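Local coordinates for RagA protein (PDB 6SLN) that probably imports peptides across the outer membrane of Porphyromonas gingivalis as a TonB-dependent receptor with a plugged beta-barrel, at residues Ala173-Asn178 with Ser350-Phe355; Asn117-Leu122 with Thr167-Val172; Leu110-Val115 with Arg953-Ala958; Ala142-His147 with Pro158-Asp163; Ala103-Glu108 with Gly124-Met129. All coordinates share one frame; numbering follows the deposited sequence.

Interaction 1: Ala173-Asn178 with Ser350-Phe355; sequences ATMNPN and SGRLNF. With C8E ((hydroxyethyloxy)tri(ethyloxy)octane), chain J; C8E ((hydroxyethyloxy)tri(ethyloxy)octane), chain I.
Arg352, the residue that meets Met175 across this contact, uses NH1 to donate a hydrogen bond to OD1 of Asn354, 2.6 Å away. The acceptor lies close to the guanidinium plane, and Asn354 is two residues on along the same barrel strand, so NH1 is held by its own strand, though through a bent bond (N-H...O 135°). The NH2 end, roughly across the group from that bond, faces the plug: NH2 of Arg352 stands 3.7 Å from SD of Met175, which also lies near the guanidinium plane. The extended Met175 side chain crosses that of Arg352 at a slant. Further along, CB of Asn176 rests 3.8 Å from OG of Ser350. The carboxamide of Asn176 is occupied elsewhere: OD1 accepts from N of Asn178 at 3.2 Å in an Asx turn, and ND2 donates to Asp315. On the outer side of the barrel strand the detergent tails pack against backbone, C5 of one C8E molecule lying 3.6 Å from C of Gly351. Asp179 adds a long, weak ion pair to NE of Arg352. Between these two segments, the plug loop thus meets the inner wall of a TonB-dependent barrel through a polarisable sulfur and a methylene; the firmer polar bonds run within each segment or to residues beside them, among them Ala173 O to Arg348 of the same strand.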
# COMPACT_ATOMS: atom_id res chain seq x y z
N ALA A 173 -0.06 17.47 -19.23
CA ALA A 173 -0.57 16.42 -20.12
C ALA A 173 -1.98 15.94 -19.75
O ALA A 173 -2.71 15.46 -20.62
CB ALA A 173 0.39 15.23 -20.12
N THR A 174 -2.38 16.03 -18.47
CA THR A 174 -3.73 15.64 -18.10
C THR A 174 -4.76 16.70 -18.44
O THR A 174 -5.94 16.53 -18.11
CB THR A 174 -3.83 15.32 -16.59
OG1 THR A 174 -3.72 16.52 -15.81
CG2 THR A 174 -2.75 14.30 -16.16
N MET A 175 -4.36 17.79 -19.10
CA MET A 175 -5.25 18.88 -19.47
C MET A 175 -5.56 18.83 -20.96
O MET A 175 -4.73 18.41 -21.78
CB MET A 175 -4.64 20.24 -19.14
CG MET A 175 -4.22 20.47 -17.68
SD MET A 175 -4.13 22.25 -17.39
CE MET A 175 -3.98 22.32 -15.61
N ASN A 176 -6.75 19.27 -21.32
CA ASN A 176 -7.18 19.33 -22.71
C ASN A 176 -6.60 20.59 -23.35
O ASN A 176 -7.03 21.71 -23.02
CB ASN A 176 -8.71 19.30 -22.78
CG ASN A 176 -9.26 19.31 -24.20
OD1 ASN A 176 -8.52 19.38 -25.19
ND2 ASN A 176 -10.59 19.26 -24.30
N PRO A 177 -5.64 20.46 -24.28
CA PRO A 177 -4.97 21.65 -24.82
C PRO A 177 -5.85 22.50 -25.69
O PRO A 177 -5.45 23.63 -26.03
CB PRO A 177 -3.81 21.06 -25.63
CG PRO A 177 -3.86 19.56 -25.40
CD PRO A 177 -5.25 19.24 -24.99
N ASN A 178 -7.02 22.01 -26.09
CA ASN A 178 -7.97 22.86 -26.79
C ASN A 178 -8.54 23.95 -25.91
O ASN A 178 -9.12 24.91 -26.42
CB ASN A 178 -9.11 22.03 -27.34
CG ASN A 178 -8.94 21.73 -28.78
OD1 ASN A 178 -8.98 20.58 -29.18
ND2 ASN A 178 -8.74 22.77 -29.58
N SER A 350 -10.98 14.42 -19.75
CA SER A 350 -10.79 15.76 -19.21
C SER A 350 -12.11 16.40 -18.83
O SER A 350 -13.13 16.22 -19.49
CB SER A 350 -10.10 16.68 -20.22
OG SER A 350 -9.15 16.00 -20.99
N GLY A 351 -12.07 17.20 -17.77
CA GLY A 351 -13.11 18.17 -17.53
C GLY A 351 -12.50 19.50 -17.15
O GLY A 351 -11.49 19.54 -16.42
N ARG A 352 -13.07 20.59 -17.63
CA ARG A 352 -12.63 21.90 -17.20
C ARG A 352 -13.84 22.82 -17.08
O ARG A 352 -14.69 22.87 -17.97
CB ARG A 352 -11.63 22.51 -18.18
CG ARG A 352 -11.64 24.05 -18.17
CD ARG A 352 -10.59 24.66 -19.07
NE ARG A 352 -9.26 24.17 -18.75
CZ ARG A 352 -8.59 24.50 -17.65
NH1 ARG A 352 -9.12 25.36 -16.78
NH2 ARG A 352 -7.38 24.00 -17.44
N LEU A 353 -13.90 23.56 -15.98
CA LEU A 353 -14.85 24.65 -15.82
C LEU A 353 -14.06 25.90 -15.47
O LEU A 353 -13.43 25.97 -14.41
CB LEU A 353 -15.90 24.34 -14.74
CG LEU A 353 -16.91 25.47 -14.59
CD1 LEU A 353 -17.55 25.78 -15.93
CD2 LEU A 353 -17.97 25.17 -13.54
N ASN A 354 -14.07 26.87 -16.38
CA ASN A 354 -13.46 28.18 -16.16
C ASN A 354 -14.57 29.19 -15.90
O ASN A 354 -15.57 29.22 -16.61
CB ASN A 354 -12.64 28.61 -17.36
CG ASN A 354 -11.22 28.08 -17.34
OD1 ASN A 354 -10.86 27.23 -16.52
ND2 ASN A 354 -10.40 28.58 -18.25
N PHE A 355 -14.38 30.02 -14.88
CA PHE A 355 -15.43 30.90 -14.39
C PHE A 355 -14.82 32.23 -13.98
O PHE A 355 -13.67 32.27 -13.51
CB PHE A 355 -16.15 30.23 -13.23
CG PHE A 355 -16.86 31.16 -12.32
CD1 PHE A 355 -17.98 31.86 -12.76
CD2 PHE A 355 -16.43 31.32 -11.01
CE1 PHE A 355 -18.65 32.71 -11.91
CE2 PHE A 355 -17.09 32.17 -10.15
CZ PHE A 355 -18.20 32.87 -10.60
C1 C8E J . -19.31 20.72 -17.72
C2 C8E J . -18.38 19.82 -16.90
C3 C8E J . -17.25 20.57 -16.15
C4 C8E J . -16.33 19.58 -15.40
C5 C8E J . -15.12 20.22 -14.72
C6 C8E J . -14.52 19.36 -13.60
C7 C8E J . -13.18 19.92 -13.12
C8 C8E J . -12.52 19.07 -12.02
O9 C8E J . -12.65 19.69 -10.76
C10 C8E J . -12.32 18.86 -9.65
C11 C8E J . -13.47 18.80 -8.64
O12 C8E J . -13.33 19.67 -7.52
C13 C8E J . -14.48 20.47 -7.31
C14 C8E J . -14.25 21.58 -6.27
O15 C8E J . -14.75 22.83 -6.71
C16 C8E J . -14.02 23.97 -6.27
C17 C8E J . -14.97 25.11 -5.91
O18 C8E J . -14.30 26.24 -5.38
C19 C8E J . -14.37 27.41 -6.17
C20 C8E J . -14.65 28.66 -5.32
O21 C8E J . -13.95 29.79 -5.80
C1 C8E I . -15.60 12.18 -21.89
C2 C8E I . -16.33 12.47 -20.58
C3 C8E I . -15.61 13.51 -19.70
C4 C8E I . -15.69 13.17 -18.20
C5 C8E I . -14.47 13.67 -17.42
C6 C8E I . -14.76 14.19 -16.01
C7 C8E I . -13.46 14.42 -15.22
C8 C8E I . -13.64 14.13 -13.72
O9 C8E I . -12.41 13.80 -13.10
C10 C8E I . -12.14 14.50 -11.89
C11 C8E I . -11.15 13.73 -11.02
O12 C8E I . -10.96 14.33 -9.74
C13 C8E I . -10.43 13.47 -8.74
C14 C8E I . -9.55 14.28 -7.77
O15 C8E I . -9.29 13.69 -6.50
C16 C8E I . -9.84 14.46 -5.43
C17 C8E I . -9.61 15.98 -5.55
O18 C8E I . -10.42 16.75 -4.66
C19 C8E I . -10.04 18.12 -4.54
C20 C8E I . -10.65 18.75 -3.29
O21 C8E I . -10.52 20.16 -3.23

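Interaction 2: Asn117-Leu122 with Thr167-Val172; sequences NIMDAL and TSLDVV
Leu169, the residue that buries most surface here, reaches from the first turn of helix 169-173 with its CD1 methyl 3.9 Å from CG of Met119, and the two chains meet at a slant. Met119 offers its gamma methylene because chi1 (-79°) sets CG beside the backbone N; the bends beyond it carry the thioether elsewhere. Ile118 completes the apolar patch: its CG2 branch, not the longer CG1 arm, meets CG1 of Val172 at 3.7 Å, the two side chains crossing at about a right angle. Leu169 and Val172 lie three residues apart on one face of their helix and so present a common surface to the adjacent pair Ile118 and Met119. The helix start is fixed by Ser168, the N-cap, whose OG accepts from N of Val171 at 2.8 Å. The facing segment is a short 3-10 turn, tied by bonds such as that from Leu122 N to Met119 O. Within the plug this joint brings together the loop between strands 102-106 and 129-132 and helix 169-173. Strand 159-162 touches both, with Tyr160 against Met119 and Leu169, and Val162 against Val172, while Val171 of the helix packs against barrel strands 435-450 and 456-475.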
# COMPACT_ATOMS: atom_id res chain seq x y z
N ASN A 117 1.97 14.96 -25.58
CA ASN A 117 3.14 15.75 -25.22
C ASN A 117 3.03 17.10 -25.92
O ASN A 117 3.47 17.28 -27.06
CB ASN A 117 4.41 14.98 -25.60
CG ASN A 117 5.65 15.82 -25.52
OD1 ASN A 117 6.57 15.65 -26.31
ND2 ASN A 117 5.71 16.73 -24.55
N ILE A 118 2.43 18.07 -25.22
CA ILE A 118 2.06 19.37 -25.80
C ILE A 118 3.29 20.18 -26.20
O ILE A 118 3.25 20.92 -27.20
CB ILE A 118 1.18 20.15 -24.82
CG1 ILE A 118 0.88 21.56 -25.34
CG2 ILE A 118 1.85 20.24 -23.48
CD1 ILE A 118 -0.13 21.60 -26.48
N MET A 119 4.39 20.09 -25.44
CA MET A 119 5.56 20.91 -25.75
C MET A 119 6.12 20.59 -27.13
O MET A 119 6.70 21.46 -27.80
CB MET A 119 6.63 20.73 -24.67
CG MET A 119 6.36 21.54 -23.38
SD MET A 119 6.12 23.29 -23.73
CE MET A 119 4.36 23.51 -23.52
N ASP A 120 5.93 19.34 -27.57
CA ASP A 120 6.35 18.94 -28.91
C ASP A 120 5.77 19.86 -29.98
O ASP A 120 6.43 20.10 -31.00
CB ASP A 120 5.93 17.49 -29.16
CG ASP A 120 6.41 16.97 -30.49
OD1 ASP A 120 7.59 16.55 -30.56
OD2 ASP A 120 5.62 17.00 -31.45
N ALA A 121 4.58 20.40 -29.75
CA ALA A 121 3.93 21.28 -30.72
C ALA A 121 4.58 22.66 -30.80
O ALA A 121 4.19 23.44 -31.67
CB ALA A 121 2.44 21.43 -30.38
N LEU A 122 5.53 22.97 -29.92
CA LEU A 122 6.23 24.25 -29.96
C LEU A 122 7.64 24.12 -30.50
O LEU A 122 8.33 25.13 -30.65
CB LEU A 122 6.21 24.91 -28.58
CG LEU A 122 4.78 25.44 -28.40
CD1 LEU A 122 3.96 24.60 -27.43
CD2 LEU A 122 4.71 26.95 -28.07
N THR A 167 2.62 24.37 -12.57
CA THR A 167 2.08 23.06 -12.88
C THR A 167 3.19 22.16 -13.40
O THR A 167 4.03 22.59 -14.19
CB THR A 167 0.98 23.18 -13.93
OG1 THR A 167 -0.06 24.04 -13.45
CG2 THR A 167 0.40 21.81 -14.25
N SER A 168 3.19 20.90 -12.94
CA SER A 168 4.09 19.91 -13.52
C SER A 168 3.72 19.66 -14.97
O SER A 168 2.58 19.87 -15.38
CB SER A 168 4.02 18.59 -12.75
OG SER A 168 3.06 17.71 -13.33
N LEU A 169 4.70 19.22 -15.76
CA LEU A 169 4.38 18.92 -17.15
C LEU A 169 3.48 17.70 -17.26
O LEU A 169 2.63 17.63 -18.16
CB LEU A 169 5.65 18.73 -17.99
CG LEU A 169 5.97 19.88 -18.96
CD1 LEU A 169 6.89 19.48 -20.12
CD2 LEU A 169 4.71 20.56 -19.51
N ASP A 170 3.62 16.73 -16.34
CA ASP A 170 2.69 15.60 -16.33
C ASP A 170 1.26 16.07 -16.10
O ASP A 170 0.32 15.61 -16.77
CB ASP A 170 3.10 14.58 -15.27
CG ASP A 170 4.47 13.98 -15.52
OD1 ASP A 170 4.79 13.66 -16.69
OD2 ASP A 170 5.24 13.81 -14.54
N VAL A 171 1.07 16.99 -15.15
CA VAL A 171 -0.27 17.50 -14.90
C VAL A 171 -0.74 18.32 -16.10
O VAL A 171 -1.94 18.39 -16.39
CB VAL A 171 -0.28 18.31 -13.57
CG1 VAL A 171 -1.58 19.07 -13.38
CG2 VAL A 171 -0.04 17.39 -12.36
N VAL A 172 0.20 18.91 -16.84
CA VAL A 172 -0.17 19.63 -18.06
C VAL A 172 -0.67 18.65 -19.12
O VAL A 172 -1.63 18.96 -19.84
CB VAL A 172 1.02 20.46 -18.59
CG1 VAL A 172 0.72 20.96 -19.99
CG2 VAL A 172 1.30 21.62 -17.67

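Interaction 3: Leu110-Val115 with Arg953-Ala958; sequences LAEKPV and RVYLMA
Glu112 passes across the phenol oxygen of Tyr955. CB of Glu112 is 4.0 Å from OH of Tyr955. CG of Glu112 follows at 4.4 Å from OH of Tyr955, and a bend at chi2 (-92°) then brings the carboxylate round. OE2 of Glu112 stands 3.5 Å from OH of Tyr955, a polar approach too long to count on as a bond. Carboxylate and ring planes are nearly perpendicular, 87° apart. OE1, the other carboxylate oxygen, comes close to the carboxylate of Asp315, and such proximity of like charges might raise the proton affinity of one of the two. The setting is the plug-to-wall interface of a TonB-dependent receptor: the 110-115 loop leans on the inward-facing residues of barrel strand 951-964, where Tyr955 also makes a cation-pi contact with Lys933. Two residues along, Met957 ends its chain on the CG-CD edge of Pro114, its CE methyl 3.5 Å from CD of the proline and equally near CG. SD of Met957 lies 4.2 Å from the backbone O of Glu112.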
# COMPACT_ATOMS: atom_id res chain seq x y z
N LEU A 110 -1.57 25.20 -30.91
CA LEU A 110 -1.75 24.34 -29.75
C LEU A 110 -2.87 23.31 -29.90
O LEU A 110 -2.89 22.33 -29.15
CB LEU A 110 -2.04 25.20 -28.50
CG LEU A 110 -1.00 26.24 -28.08
CD1 LEU A 110 -1.57 27.24 -27.07
CD2 LEU A 110 0.23 25.56 -27.51
N ALA A 111 -3.78 23.50 -30.86
CA ALA A 111 -5.07 22.82 -30.88
C ALA A 111 -5.01 21.45 -31.54
O ALA A 111 -4.32 21.26 -32.55
CB ALA A 111 -6.10 23.68 -31.62
N GLU A 112 -5.76 20.50 -30.96
CA GLU A 112 -6.01 19.17 -31.51
C GLU A 112 -4.78 18.54 -32.16
O GLU A 112 -4.60 18.62 -33.38
CB GLU A 112 -7.16 19.21 -32.53
CG GLU A 112 -8.52 19.63 -31.98
CD GLU A 112 -9.38 18.44 -31.52
OE1 GLU A 112 -9.42 18.19 -30.29
OE2 GLU A 112 -10.00 17.76 -32.38
N LYS A 113 -3.92 17.91 -31.36
CA LYS A 113 -2.72 17.31 -31.92
C LYS A 113 -2.59 15.88 -31.41
O LYS A 113 -2.92 15.59 -30.26
CB LYS A 113 -1.46 18.14 -31.56
CG LYS A 113 -1.44 19.53 -32.22
CD LYS A 113 -0.04 19.97 -32.67
CE LYS A 113 -0.05 20.57 -34.09
NZ LYS A 113 -0.83 21.85 -34.22
N PRO A 114 -2.13 14.97 -32.24
CA PRO A 114 -2.31 13.55 -31.93
C PRO A 114 -1.28 13.00 -30.97
O PRO A 114 -1.03 11.79 -30.99
CB PRO A 114 -2.21 12.88 -33.30
CG PRO A 114 -1.30 13.78 -34.08
CD PRO A 114 -1.49 15.18 -33.55
N VAL A 115 -0.67 13.84 -30.13
CA VAL A 115 0.13 13.34 -29.02
C VAL A 115 -0.23 14.09 -27.75
O VAL A 115 -0.70 15.24 -27.78
CB VAL A 115 1.65 13.44 -29.29
CG1 VAL A 115 2.11 12.28 -30.17
CG2 VAL A 115 1.99 14.79 -29.90
N ARG A 953 -16.10 22.22 -39.95
CA ARG A 953 -14.81 22.07 -40.61
C ARG A 953 -14.41 20.61 -40.63
O ARG A 953 -14.67 19.87 -39.68
CB ARG A 953 -13.70 22.86 -39.92
CG ARG A 953 -13.99 24.31 -39.69
CD ARG A 953 -13.09 24.90 -38.62
NE ARG A 953 -13.53 26.25 -38.29
CZ ARG A 953 -12.80 27.34 -38.42
NH1 ARG A 953 -11.55 27.26 -38.86
NH2 ARG A 953 -13.30 28.53 -38.11
N VAL A 954 -13.76 20.19 -41.72
CA VAL A 954 -13.06 18.92 -41.77
C VAL A 954 -11.61 19.22 -42.10
O VAL A 954 -11.29 20.22 -42.76
CB VAL A 954 -13.67 17.95 -42.80
CG1 VAL A 954 -14.95 17.37 -42.26
CG2 VAL A 954 -13.91 18.67 -44.14
N TYR A 955 -10.72 18.36 -41.61
CA TYR A 955 -9.30 18.53 -41.87
C TYR A 955 -8.61 17.19 -42.02
O TYR A 955 -9.04 16.18 -41.45
CB TYR A 955 -8.59 19.33 -40.77
CG TYR A 955 -8.61 18.69 -39.39
CD1 TYR A 955 -7.70 17.70 -39.04
CD2 TYR A 955 -9.52 19.11 -38.43
CE1 TYR A 955 -7.71 17.13 -37.76
CE2 TYR A 955 -9.54 18.56 -37.16
CZ TYR A 955 -8.64 17.57 -36.83
OH TYR A 955 -8.68 17.03 -35.56
N LEU A 956 -7.52 17.21 -42.77
CA LEU A 956 -6.62 16.08 -42.93
C LEU A 956 -5.25 16.50 -42.41
O LEU A 956 -4.73 17.55 -42.80
CB LEU A 956 -6.55 15.67 -44.40
CG LEU A 956 -6.68 14.20 -44.74
CD1 LEU A 956 -7.72 13.56 -43.85
CD2 LEU A 956 -7.03 14.07 -46.22
N MET A 957 -4.67 15.69 -41.54
CA MET A 957 -3.49 16.14 -40.81
C MET A 957 -2.42 15.05 -40.76
O MET A 957 -2.72 13.86 -40.65
CB MET A 957 -3.87 16.56 -39.39
CG MET A 957 -2.82 17.42 -38.76
SD MET A 957 -2.89 17.26 -37.01
CE MET A 957 -2.54 15.53 -36.89
N ALA A 958 -1.16 15.49 -40.83
CA ALA A 958 -0.01 14.62 -40.63
C ALA A 958 0.95 15.27 -39.63
O ALA A 958 1.15 16.49 -39.65
CB ALA A 958 0.72 14.35 -41.95

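Interaction 4: Ala142-His147 with Pro158-Asp163; sequences ASVEIH and PLYIVD
Val144 lays its CG1 methyl against the ring of Pro158, 3.6 Å from CG, and the two side chains cross at about a right angle. The valine straddles two neighbours. With CG1 anti to the backbone N (chi1 -177°), the second branch of Val144, CG2, is directed at Tyr160, where it meets OH at 3.1 Å, at the ring's edge and near its plane; CB of Val144 is also near that oxygen. Ile146, on the same side of its strand, extends CD1 to within 3.9 Å of CB of Pro158, so the proline is touched by both residues. CD of Pro158 lies 3.5 Å from the backbone O of Val144 as well. Met129 packs against both Val144 and Ile146, and Leu169 of helix 169-173 covers part of Tyr160. Strand 143-146 pairs with 129-132, whereas 159-162 belongs to the five-stranded mixed sheet, so these side chains join two separate sheets in the compact plug domain that characterises TonB-dependent receptors.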
# COMPACT_ATOMS: atom_id res chain seq x y z
N ALA A 142 8.56 16.15 -23.49
CA ALA A 142 9.63 16.88 -24.19
C ALA A 142 10.54 17.60 -23.21
O ALA A 142 10.12 18.03 -22.14
CB ALA A 142 9.05 17.90 -25.16
N SER A 143 11.80 17.75 -23.61
CA SER A 143 12.71 18.63 -22.89
C SER A 143 12.68 20.02 -23.52
O SER A 143 12.55 20.16 -24.74
CB SER A 143 14.13 18.05 -22.90
OG SER A 143 14.69 18.04 -24.20
N VAL A 144 12.75 21.04 -22.68
CA VAL A 144 12.78 22.43 -23.14
C VAL A 144 13.95 23.15 -22.50
O VAL A 144 14.19 23.02 -21.30
CB VAL A 144 11.47 23.17 -22.83
CG1 VAL A 144 11.54 24.56 -23.40
CG2 VAL A 144 10.25 22.41 -23.38
N GLU A 145 14.68 23.92 -23.32
CA GLU A 145 15.76 24.80 -22.86
C GLU A 145 15.62 26.14 -23.57
O GLU A 145 15.64 26.19 -24.81
CB GLU A 145 17.15 24.20 -23.12
CG GLU A 145 17.48 22.91 -22.37
CD GLU A 145 18.85 22.35 -22.73
OE1 GLU A 145 19.39 22.75 -23.78
OE2 GLU A 145 19.39 21.50 -21.99
N ILE A 146 15.49 27.22 -22.80
CA ILE A 146 15.35 28.58 -23.32
C ILE A 146 16.72 29.26 -23.26
O ILE A 146 17.24 29.50 -22.16
CB ILE A 146 14.29 29.37 -22.54
CG1 ILE A 146 12.91 28.72 -22.75
CG2 ILE A 146 14.34 30.87 -22.89
CD1 ILE A 146 11.82 29.34 -21.93
N HIS A 147 17.28 29.60 -24.42
CA HIS A 147 18.62 30.20 -24.53
C HIS A 147 19.69 29.30 -23.89
O HIS A 147 20.44 29.74 -23.01
CB HIS A 147 18.68 31.60 -23.91
CG HIS A 147 17.88 32.64 -24.63
ND1 HIS A 147 17.49 33.82 -24.02
CD2 HIS A 147 17.40 32.70 -25.89
CE1 HIS A 147 16.82 34.56 -24.88
NE2 HIS A 147 16.74 33.91 -26.02
N PRO A 158 12.24 25.19 -18.14
CA PRO A 158 11.54 26.40 -17.74
C PRO A 158 10.52 26.07 -16.67
O PRO A 158 10.06 24.94 -16.53
CB PRO A 158 10.85 26.87 -19.03
CG PRO A 158 11.18 25.88 -20.07
CD PRO A 158 11.75 24.67 -19.42
N LEU A 159 10.16 27.09 -15.91
CA LEU A 159 9.01 26.99 -15.03
C LEU A 159 7.74 27.00 -15.88
O LEU A 159 7.62 27.79 -16.82
CB LEU A 159 9.02 28.15 -14.04
CG LEU A 159 8.26 28.08 -12.71
CD1 LEU A 159 8.73 26.90 -11.87
CD2 LEU A 159 8.46 29.41 -11.99
N TYR A 160 6.80 26.11 -15.56
CA TYR A 160 5.57 25.98 -16.33
C TYR A 160 4.39 26.46 -15.50
O TYR A 160 4.20 26.02 -14.36
CB TYR A 160 5.32 24.53 -16.77
CG TYR A 160 6.28 23.99 -17.78
CD1 TYR A 160 6.18 24.35 -19.12
CD2 TYR A 160 7.27 23.11 -17.40
CE1 TYR A 160 7.07 23.84 -20.06
CE2 TYR A 160 8.16 22.59 -18.32
CZ TYR A 160 8.05 22.95 -19.65
OH TYR A 160 8.95 22.44 -20.55
N ILE A 161 3.58 27.33 -16.10
CA ILE A 161 2.58 28.10 -15.37
C ILE A 161 1.28 28.12 -16.17
O ILE A 161 1.24 28.65 -17.29
CB ILE A 161 3.09 29.53 -15.10
CG1 ILE A 161 4.39 29.42 -14.31
CG2 ILE A 161 2.08 30.34 -14.33
CD1 ILE A 161 5.02 30.72 -13.95
N VAL A 162 0.22 27.55 -15.60
CA VAL A 162 -1.12 27.52 -16.20
C VAL A 162 -2.01 28.48 -15.42
O VAL A 162 -2.29 28.26 -14.23
CB VAL A 162 -1.73 26.11 -16.20
CG1 VAL A 162 -3.01 26.08 -17.01
CG2 VAL A 162 -0.74 25.09 -16.73
N ASP A 163 -2.44 29.55 -16.08
CA ASP A 163 -3.35 30.53 -15.49
C ASP A 163 -2.92 30.98 -14.10
O ASP A 163 -3.74 31.39 -13.28
CB ASP A 163 -4.77 29.99 -15.45
CG ASP A 163 -5.44 30.03 -16.81
OD1 ASP A 163 -5.39 31.08 -17.49
OD2 ASP A 163 -6.01 28.99 -17.19

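Interaction 5: Ala103-Glu108 with Gly124-Met129; sequences AKVSSE and GQVAGM
Val126 fits between Ala103 and Val105, using one branch for each. CG1 of Val126, anti to the backbone N (chi1 179°), meets CB of Ala103 at 3.4 Å, while its CG2 meets CG2 of Val105 at 3.6 Å, the two valine side chains crossing at a slant. Ala103 and Val105 are two apart on strand 102-106 and so point the same way, and a single branched residue can serve both. This is the close half of the contact, and it is wholly apolar; Leu122 borders it on the side of Val105. Strand 102-106 is the outermost strand of the plug's mixed sheet within this chain, hydrogen-bonded through Ala103 and Val105 to strand 180-186, and the 124-129 loop closes over the face of that strand before entering strand 129-132. The loop reverses by a type II beta turn from Val126 to Met129, closed by the bond from Met129 N to Val126 O at 3.2 Å. Gly128 takes the third position with a positive phi (91°), a backbone shape suited to glycine. The other half is looser. Gln125 comes no nearer than its CB, 4.5 Å from CG2 of Val105; it is itself partly exposed, and its chain bends off toward Lys109. On the opposite face of the strand, Lys104 points away from the loop and lies exposed, its side chain touching Ser182 and Ser184.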
# COMPACT_ATOMS: atom_id res chain seq x y z
N ALA A 103 7.58 35.95 -26.31
CA ALA A 103 7.05 35.36 -27.54
C ALA A 103 5.75 34.65 -27.22
O ALA A 103 5.67 33.91 -26.23
CB ALA A 103 8.03 34.37 -28.16
N LYS A 104 4.72 34.86 -28.06
CA LYS A 104 3.38 34.36 -27.79
C LYS A 104 2.90 33.47 -28.93
O LYS A 104 2.98 33.85 -30.10
CB LYS A 104 2.38 35.50 -27.60
CG LYS A 104 0.98 35.00 -27.25
CD LYS A 104 -0.03 36.14 -27.15
CE LYS A 104 -0.61 36.22 -25.74
NZ LYS A 104 -2.04 36.65 -25.76
N VAL A 105 2.35 32.30 -28.58
CA VAL A 105 1.89 31.33 -29.56
C VAL A 105 0.38 31.20 -29.46
O VAL A 105 -0.16 31.03 -28.36
CB VAL A 105 2.59 29.98 -29.38
CG1 VAL A 105 1.91 28.95 -30.21
CG2 VAL A 105 4.02 30.09 -29.82
N SER A 106 -0.28 31.26 -30.61
CA SER A 106 -1.73 31.26 -30.74
C SER A 106 -2.31 29.87 -30.47
O SER A 106 -1.60 28.86 -30.45
CB SER A 106 -2.11 31.76 -32.14
OG SER A 106 -3.29 31.14 -32.61
N SER A 107 -3.64 29.82 -30.27
CA SER A 107 -4.28 28.53 -29.99
C SER A 107 -4.16 27.57 -31.17
O SER A 107 -4.06 26.36 -30.96
CB SER A 107 -5.74 28.73 -29.57
OG SER A 107 -6.57 29.26 -30.59
N GLU A 108 -4.15 28.10 -32.40
CA GLU A 108 -3.95 27.27 -33.59
C GLU A 108 -2.77 26.32 -33.43
O GLU A 108 -2.88 25.11 -33.65
CB GLU A 108 -3.71 28.16 -34.82
CG GLU A 108 -4.97 28.70 -35.46
CD GLU A 108 -5.45 29.98 -34.80
OE1 GLU A 108 -6.04 30.83 -35.52
OE2 GLU A 108 -5.24 30.14 -33.57
N GLY A 124 10.24 24.45 -32.97
CA GLY A 124 10.31 25.29 -34.14
C GLY A 124 9.43 26.51 -34.14
O GLY A 124 9.42 27.24 -35.14
N GLN A 125 8.71 26.79 -33.05
CA GLN A 125 7.71 27.86 -33.05
C GLN A 125 8.15 29.13 -32.33
O GLN A 125 7.61 30.21 -32.61
CB GLN A 125 6.40 27.35 -32.41
CG GLN A 125 5.74 26.20 -33.17
CD GLN A 125 5.40 26.58 -34.60
OE1 GLN A 125 4.73 27.59 -34.84
NE2 GLN A 125 5.86 25.78 -35.55
N VAL A 126 9.11 29.04 -31.42
CA VAL A 126 9.53 30.21 -30.65
C VAL A 126 11.05 30.34 -30.70
O VAL A 126 11.77 29.41 -30.32
CB VAL A 126 9.04 30.13 -29.20
CG1 VAL A 126 9.53 31.34 -28.42
CG2 VAL A 126 7.53 30.04 -29.15
N ALA A 127 11.53 31.50 -31.14
CA ALA A 127 12.96 31.76 -31.23
C ALA A 127 13.62 31.62 -29.86
O ALA A 127 13.18 32.23 -28.89
CB ALA A 127 13.20 33.17 -31.78
N GLY A 128 14.67 30.80 -29.80
CA GLY A 128 15.43 30.61 -28.59
C GLY A 128 14.96 29.48 -27.70
O GLY A 128 15.63 29.19 -26.70
N MET A 129 13.85 28.84 -28.02
CA MET A 129 13.32 27.76 -27.19
C MET A 129 13.57 26.44 -27.91
O MET A 129 13.08 26.24 -29.02
CB MET A 129 11.84 27.97 -26.90
CG MET A 129 11.22 26.92 -26.01
SD MET A 129 9.41 27.07 -25.99
CE MET A 129 9.13 27.21 -24.23

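Overall arrangement
Interactions 2, 4 and 5 lie within the plug, whereas interactions 1 and 3 set its loops against two parts of the barrel wall, their centres about 17 Å apart. The internal contacts run together: interactions 2 and 4, with centres about 9 Å apart, share the Thr167 N to Tyr160 O pair (2.9 Å), a probable hydrogen bond, and interactions 4 and 5 are joined where Val144 CG1 packs 3.5 Å from Met129 CG. Interaction 2 leads outward to both wall contacts, through Ile118 CD1 and Pro177 CB (3.8 Å) to interaction 1 and through Leu122 and Leu110 to interaction 3. Interaction 1 alone has bound detergent directly against it.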